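Local coordinates for thioesterase domain-containing protein (Pseudomonas aeruginosa, PDB 3F1T) that probably hydrolyses acyl-CoA thioesters as a hot-dog-fold enzyme of the PaaI thioesterase type, possibly acting on 1,4-dihydroxy-2-naphthoyl-CoA, at residues G57-L62 / K98-F103. Numbering follows the deposited sequence.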
loop_
_atom_site.group_PDB
_atom_site.type_symbol
_atom_site.label_atom_id
_atom_site.label_comp_id
_atom_site.label_asym_id
_atom_site.label_seq_id
_atom_site.Cartn_x
_atom_site.Cartn_y
_atom_site.Cartn_z
ATOM N N GLY B 57 11.473 11.359 5.292
ATOM C CA GLY B 57 11.003 11.941 4.030
ATOM C C GLY B 57 12.073 12.045 2.960
ATOM O O GLY B 57 11.770 12.070 1.771
ATOM N N ALA B 58 13.331 12.134 3.387
ATOM C CA ALA B 58 14.475 12.046 2.478
ATOM C C ALA B 58 14.531 10.689 1.788
ATOM O O ALA B 58 14.777 10.603 0.579
ATOM C CB ALA B 58 15.796 12.324 3.235
ATOM N N ILE B 59 14.361 9.627 2.575
ATOM C CA ILE B 59 14.380 8.266 2.057
ATOM C C ILE B 59 13.204 7.957 1.149
ATOM O O ILE B 59 13.377 7.286 0.141
ATOM C CB ILE B 59 14.449 7.220 3.177
ATOM C CG1 ILE B 59 15.818 7.266 3.856
ATOM C CG2 ILE B 59 14.177 5.829 2.619
ATOM C CD1 ILE B 59 15.768 6.855 5.299
ATOM N N THR B 60 12.055 8.576 1.406
ATOM C CA THR B 60 10.945 8.522 0.458
ATOM C C THR B 60 11.354 9.069 -0.896
ATOM O O THR B 60 11.000 8.513 -1.935
ATOM C CB THR B 60 9.731 9.355 0.944
ATOM O OG1 THR B 60 9.149 8.718 2.080
ATOM C CG2 THR B 60 8.677 9.470 -0.165
ATOM N N THR B 61 11.876 10.289 -0.893
ATOM C CA THR B 61 12.350 10.888 -2.126
ATOM C C THR B 61 13.355 9.971 -2.809
ATOM O O THR B 61 13.284 9.758 -4.013
ATOM C CB THR B 61 13.017 12.253 -1.861
ATOM O OG1 THR B 61 12.054 13.148 -1.281
ATOM C CG2 THR B 61 13.526 12.842 -3.160
ATOM N N LEU B 62 14.323 9.469 -2.048
ATOM C CA LEU B 62 15.347 8.584 -2.600
ATOM C C LEU B 62 14.667 7.442 -3.337
ATOM O O LEU B 62 15.004 7.130 -4.485
ATOM C CB LEU B 62 16.260 8.046 -1.490
ATOM C CG LEU B 62 17.148 6.849 -1.864
ATOM C CD1 LEU B 62 18.194 7.243 -2.921
ATOM C CD2 LEU B 62 17.799 6.232 -0.638
ATOM N N LYS B 98 25.395 7.265 8.329
ATOM C CA LYS B 98 25.662 6.354 7.223
ATOM C C LYS B 98 24.816 6.711 6.011
ATOM O O LYS B 98 23.633 7.011 6.139
ATOM C CB LYS B 98 25.416 4.900 7.641
ATOM C CG LYS B 98 26.630 4.225 8.303
ATOM C CD LYS B 98 26.339 2.781 8.679
ATOM C CE LYS B 98 27.352 2.284 9.684
ATOM N NZ LYS B 98 27.025 0.918 10.211
ATOM N N ASP B 99 25.444 6.745 4.840
ATOM C CA ASP B 99 24.714 7.001 3.598
ATOM C C ASP B 99 23.625 5.954 3.391
ATOM O O ASP B 99 23.814 4.780 3.722
ATOM C CB ASP B 99 25.659 7.012 2.400
ATOM C CG ASP B 99 26.473 8.286 2.308
ATOM O OD1 ASP B 99 26.197 9.251 3.066
ATOM O OD2 ASP B 99 27.356 8.343 1.430
ATOM N N VAL B 100 22.519 6.365 2.768
ATOM C CA VAL B 100 21.452 5.430 2.399
ATOM C C VAL B 100 21.432 5.160 0.900
ATOM O O VAL B 100 21.364 6.091 0.084
ATOM C CB VAL B 100 20.048 5.927 2.866
ATOM C CG1 VAL B 100 18.978 4.855 2.621
ATOM C CG2 VAL B 100 20.083 6.310 4.333
ATOM N N TYR B 101 21.425 3.877 0.544
ATOM C CA TYR B 101 21.326 3.463 -0.839
ATOM C C TYR B 101 19.916 3.015 -1.185
ATOM O O TYR B 101 19.208 2.441 -0.359
ATOM C CB TYR B 101 22.317 2.344 -1.111
ATOM C CG TYR B 101 23.744 2.802 -0.999
ATOM C CD1 TYR B 101 24.419 3.291 -2.105
ATOM C CD2 TYR B 101 24.374 2.873 0.230
ATOM C CE1 TYR B 101 25.728 3.707 -2.009
ATOM C CE2 TYR B 101 25.689 3.306 0.340
ATOM C CZ TYR B 101 26.340 3.762 -0.781
ATOM O OH TYR B 101 27.647 4.183 -0.686
ATOM N N GLY B 102 19.482 3.338 -2.393
ATOM C CA GLY B 102 18.220 2.824 -2.885
ATOM C C GLY B 102 18.498 1.978 -4.098
ATOM O O GLY B 102 19.354 2.326 -4.895
ATOM N N PHE B 103 17.854 0.814 -4.182
ATOM C CA PHE B 103 17.888 -0.005 -5.389
ATOM C C PHE B 103 16.463 -0.279 -5.868
ATOM O O PHE B 103 15.545 -0.415 -5.055
ATOM C CB PHE B 103 18.597 -1.328 -5.114
ATOM C CG PHE B 103 18.472 -2.325 -6.231
ATOM C CD1 PHE B 103 17.460 -3.268 -6.226
ATOM C CD2 PHE B 103 19.299 -2.243 -7.337
ATOM C CE1 PHE B 103 17.280 -4.131 -7.294
ATOM C CE2 PHE B 103 19.160 -3.133 -8.387
ATOM C CZ PHE B 103 18.142 -4.079 -8.365
#
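Leu62 reaches out from the helix onto the strand backbone at Val100-Gly102, and the methyl Val100 CG1 meets both Leu62 and Ile59. Traced outward, the leucine begins with a CB that stands clear of the strand. Its CG is anti to the backbone N (chi1 165°), which carries the branch point away from the helix to 4.3 Å from Gly102 CA. Leu62 CD1 reaches Gly102 N at 4.1 Å. Leu62 CD2 comes closer, 3.6 Å from the carbonyl oxygen Val100 O and 3.8 Å from Gly102 N, so it rests on the peptide backbone on both sides of Tyr101. The same CD2 touches Val100 CG1 at 3.7 Å, the two side chains passing obliquely. With Val100 CG1 anti to the backbone N (chi1 -173°), that methyl points at the helix and also meets Ile59 CG1 at 4.2 Å, the side chains crossing at about a right angle. The strand's alternation sorts the residues: Val100 faces the helix, Tyr101 turns its side chain away, and Gly102 presents bare backbone where the leucine arrives. The contact is buried: aliphatic side chains meet one another, and a leucine methyl lies on peptide backbone. On the helix, Gly57 O accepts both Thr61 N and Thr61 OG1, the hydroxyl bond being 3.2 Å long. Local axes pass 9.1 Å apart at 33°, helix and strand running roughly the same way. This is the hot-dog arrangement, with helix 56-70 lying against the curved antiparallel sheet. Strand 100-109 lies between 34-39 and 113-121; Leu62 extends the contact to Leu37 on the first, while Val100 and Ile59 share Ala120 on the second. Ile59 also touches Tyr90 of strand 83-90; Thr60 packs on Asp64 and Thr61 on His19, both of the second subunit.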